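Local coordinates for protein LEOA (Escherichia coli, PDB 4AUR) that is a bacterial dynamin GTPase of enterotoxigenic strains, probably binding and hydrolysing GTP and perhaps connected with heat-labile toxin, at residues Glu128-Thr131 with Arg132-Ser136. Sequence-based numbering, arbitrary orientation.
Sequences EDLT and RRYIS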
ATOM      1  N   GLU A 128      -4.906  40.894  27.390  1.00 41.03           N
ATOM      2  CA  GLU A 128      -4.760  41.708  26.193  1.00 39.38           C
ATOM      3  C   GLU A 128      -4.271  40.822  25.046  1.00 36.32           C
ATOM      4  O   GLU A 128      -3.194  40.254  25.113  1.00 33.30           O
ATOM      5  CB  GLU A 128      -3.745  42.834  26.410  1.00 43.28           C
ATOM      6  CG  GLU A 128      -4.157  43.933  27.386  1.00 47.50           C
ATOM      7  CD  GLU A 128      -3.079  45.024  27.591  1.00 52.51           C
ATOM      8  OE1 GLU A 128      -1.914  44.882  27.109  1.00 48.30           O
ATOM      9  OE2 GLU A 128      -3.410  46.049  28.245  1.00 55.82           O
ATOM     10  N   ASP A 129      -5.050  40.731  23.974  1.00 34.61           N
ATOM     11  CA  ASP A 129      -4.694  39.894  22.851  1.00 31.76           C
ATOM     12  C   ASP A 129      -3.300  40.213  22.381  1.00 30.78           C
ATOM     13  O   ASP A 129      -2.568  39.317  21.979  1.00 32.52           O
ATOM     14  CB  ASP A 129      -5.689  40.054  21.713  1.00 32.20           C
ATOM     15  CG  ASP A 129      -7.078  39.551  22.072  1.00 33.07           C
ATOM     16  OD1 ASP A 129      -7.206  38.459  22.675  1.00 37.06           O
ATOM     17  OD2 ASP A 129      -8.054  40.246  21.741  1.00 33.57           O
ATOM     18  N   LEU A 130      -2.894  41.472  22.466  1.00 29.21           N
ATOM     19  CA  LEU A 130      -1.555  41.835  22.008  1.00 28.58           C
ATOM     20  C   LEU A 130      -0.437  41.191  22.815  1.00 27.43           C
ATOM     21  O   LEU A 130       0.404  40.513  22.261  1.00 27.88           O
ATOM     22  CB  LEU A 130      -1.381  43.331  21.994  1.00 29.71           C
ATOM     23  CG  LEU A 130      -0.018  43.859  21.596  1.00 31.26           C
ATOM     24  CD1 LEU A 130       0.076  43.945  20.088  1.00 33.12           C
ATOM     25  CD2 LEU A 130       0.169  45.226  22.236  1.00 31.75           C
ATOM     26  N   THR A 131      -0.425  41.377  24.119  1.00 27.67           N
ATOM     27  CA  THR A 131       0.684  40.869  24.922  1.00 28.03           C
ATOM     28  C   THR A 131       0.655  39.334  24.954  1.00 27.74           C
ATOM     29  O   THR A 131       1.697  38.655  25.064  1.00 25.89           O
ATOM     30  CB  THR A 131       0.674  41.436  26.355  1.00 28.67           C
ATOM     31  OG1 THR A 131      -0.330  40.783  27.095  1.00 30.08           O
ATOM     32  CG2 THR A 131       0.363  42.905  26.375  1.00 30.34           C
ATOM     33  N   ARG A 132      -0.545  38.789  24.830  1.00 28.00           N
ATOM     34  CA  ARG A 132      -0.720  37.355  24.663  1.00 28.76           C
ATOM     35  C   ARG A 132      -0.090  36.847  23.350  1.00 28.95           C
ATOM     36  O   ARG A 132       0.626  35.829  23.333  1.00 27.82           O
ATOM     37  CB  ARG A 132      -2.210  37.020  24.719  1.00 30.91           C
ATOM     38  CG  ARG A 132      -2.885  37.251  26.081  1.00 30.53           C
ATOM     39  CD  ARG A 132      -4.403  37.197  25.942  1.00 31.72           C
ATOM     40  NE  ARG A 132      -4.831  35.851  25.561  1.00 32.50           N
ATOM     41  CZ  ARG A 132      -5.212  34.901  26.410  1.00 31.83           C
ATOM     42  NH1 ARG A 132      -5.268  35.138  27.714  1.00 33.14           N
ATOM     43  NH2 ARG A 132      -5.525  33.707  25.948  1.00 30.36           N
ATOM     44  N   ARG A 133      -0.337  37.552  22.245  1.00 29.19           N
ATOM     45  CA  ARG A 133       0.286  37.177  20.967  1.00 27.87           C
ATOM     46  C   ARG A 133       1.824  37.264  21.015  1.00 27.47           C
ATOM     47  O   ARG A 133       2.510  36.413  20.483  1.00 27.06           O
ATOM     48  CB  ARG A 133      -0.255  38.048  19.861  1.00 28.59           C
ATOM     49  CG  ARG A 133       0.060  37.614  18.428  1.00 30.44           C
ATOM     50  CD  ARG A 133      -0.465  38.615  17.404  1.00 30.52           C
ATOM     51  NE  ARG A 133      -1.619  39.336  17.955  1.00 33.31           N
ATOM     52  CZ  ARG A 133      -1.869  40.632  17.801  1.00 34.01           C
ATOM     53  NH1 ARG A 133      -1.083  41.402  17.062  1.00 35.34           N
ATOM     54  NH2 ARG A 133      -2.932  41.161  18.386  1.00 36.78           N
ATOM     55  N   TYR A 134       2.374  38.276  21.655  1.00 26.15           N
ATOM     56  CA  TYR A 134       3.814  38.443  21.621  1.00 27.42           C
ATOM     57  C   TYR A 134       4.492  37.373  22.445  1.00 27.55           C
ATOM     58  O   TYR A 134       5.547  36.885  22.074  1.00 28.86           O
ATOM     59  CB  TYR A 134       4.239  39.858  22.078  1.00 29.51           C
ATOM     60  CG  TYR A 134       4.502  40.801  20.923  1.00 29.01           C
ATOM     61  CD1 TYR A 134       3.465  41.415  20.251  1.00 29.27           C
ATOM     62  CD2 TYR A 134       5.800  41.055  20.489  1.00 30.41           C
ATOM     63  CE1 TYR A 134       3.710  42.258  19.189  1.00 30.50           C
ATOM     64  CE2 TYR A 134       6.051  41.899  19.426  1.00 29.99           C
ATOM     65  CZ  TYR A 134       5.006  42.496  18.786  1.00 30.79           C
ATOM     66  OH  TYR A 134       5.259  43.343  17.733  1.00 35.63           O
ATOM     67  N   ILE A 135       3.887  36.975  23.555  1.00 29.02           N
ATOM     68  CA  ILE A 135       4.460  35.901  24.358  1.00 27.64           C
ATOM     69  C   ILE A 135       4.162  34.508  23.789  1.00 27.35           C
ATOM     70  O   ILE A 135       5.028  33.633  23.830  1.00 26.80           O
ATOM     71  CB  ILE A 135       4.084  36.046  25.827  1.00 28.39           C
ATOM     72  CG1 ILE A 135       4.862  37.234  26.392  1.00 30.70           C
ATOM     73  CG2 ILE A 135       4.494  34.817  26.615  1.00 28.69           C
ATOM     74  CD1 ILE A 135       4.259  37.834  27.641  1.00 32.28           C
ATOM     75  N   SER A 136       2.970  34.295  23.243  1.00 26.01           N
ATOM     76  CA  SER A 136       2.727  33.062  22.515  1.00 26.21           C
ATOM     77  C   SER A 136       3.819  32.855  21.471  1.00 26.42           C
ATOM     78  O   SER A 136       4.468  31.805  21.445  1.00 25.90           O
ATOM     79  CB  SER A 136       1.371  33.079  21.818  1.00 26.22           C
ATOM     80  OG  SER A 136       0.356  32.693  22.709  1.00 27.59           O
TER
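Leu130 and Tyr134, one helical turn apart, run alongside each other in the same direction, Leu130 CD1 meeting the ring at Tyr134 CE1 (4.1 Å). Leu130 O sits at the edge of that ring, in its plane, 3.8 Å from Tyr134 CD1, and accepts the backbone N-H of Tyr134. Arg133 leans back along the helix: with CG anti to its backbone N (chi1 -168°) and a bend at chi3, its guanidinium lays one face over Leu130 CA, Arg133 NH2 3.9 Å from Leu130 CA. Successive i to i+4 backbone bonds run through the short helix 129-136, the first from Arg132 N to O of the N-cap residue Glu128 (3.0 Å). The helix belongs to the GTPase region, a P-loop NTPase fold, and leads into strand 140-146 of its central sheet. Arg132 CG stands anti to its own carbonyl carbon (chi1 -67°), and the aliphatic chain runs back against Glu128 O, Arg132 CG 3.2 Å from Glu128 O. Its guanidinium makes a salt bridge with Asp165 and a hydrogen bond to Met126 O; Asp129 OD1, 4.6 Å from Arg132 NE, lies far off the guanidinium plane and takes no N-H, and any attraction would be through charge only. On the buried side, Thr131 OG1 is hydrogen-bonded to Val125 O, while Ile135 CD1 comes to 3.7 Å from Thr131 O and the Ile135 side chain packs on Trp161 of helix 156-165.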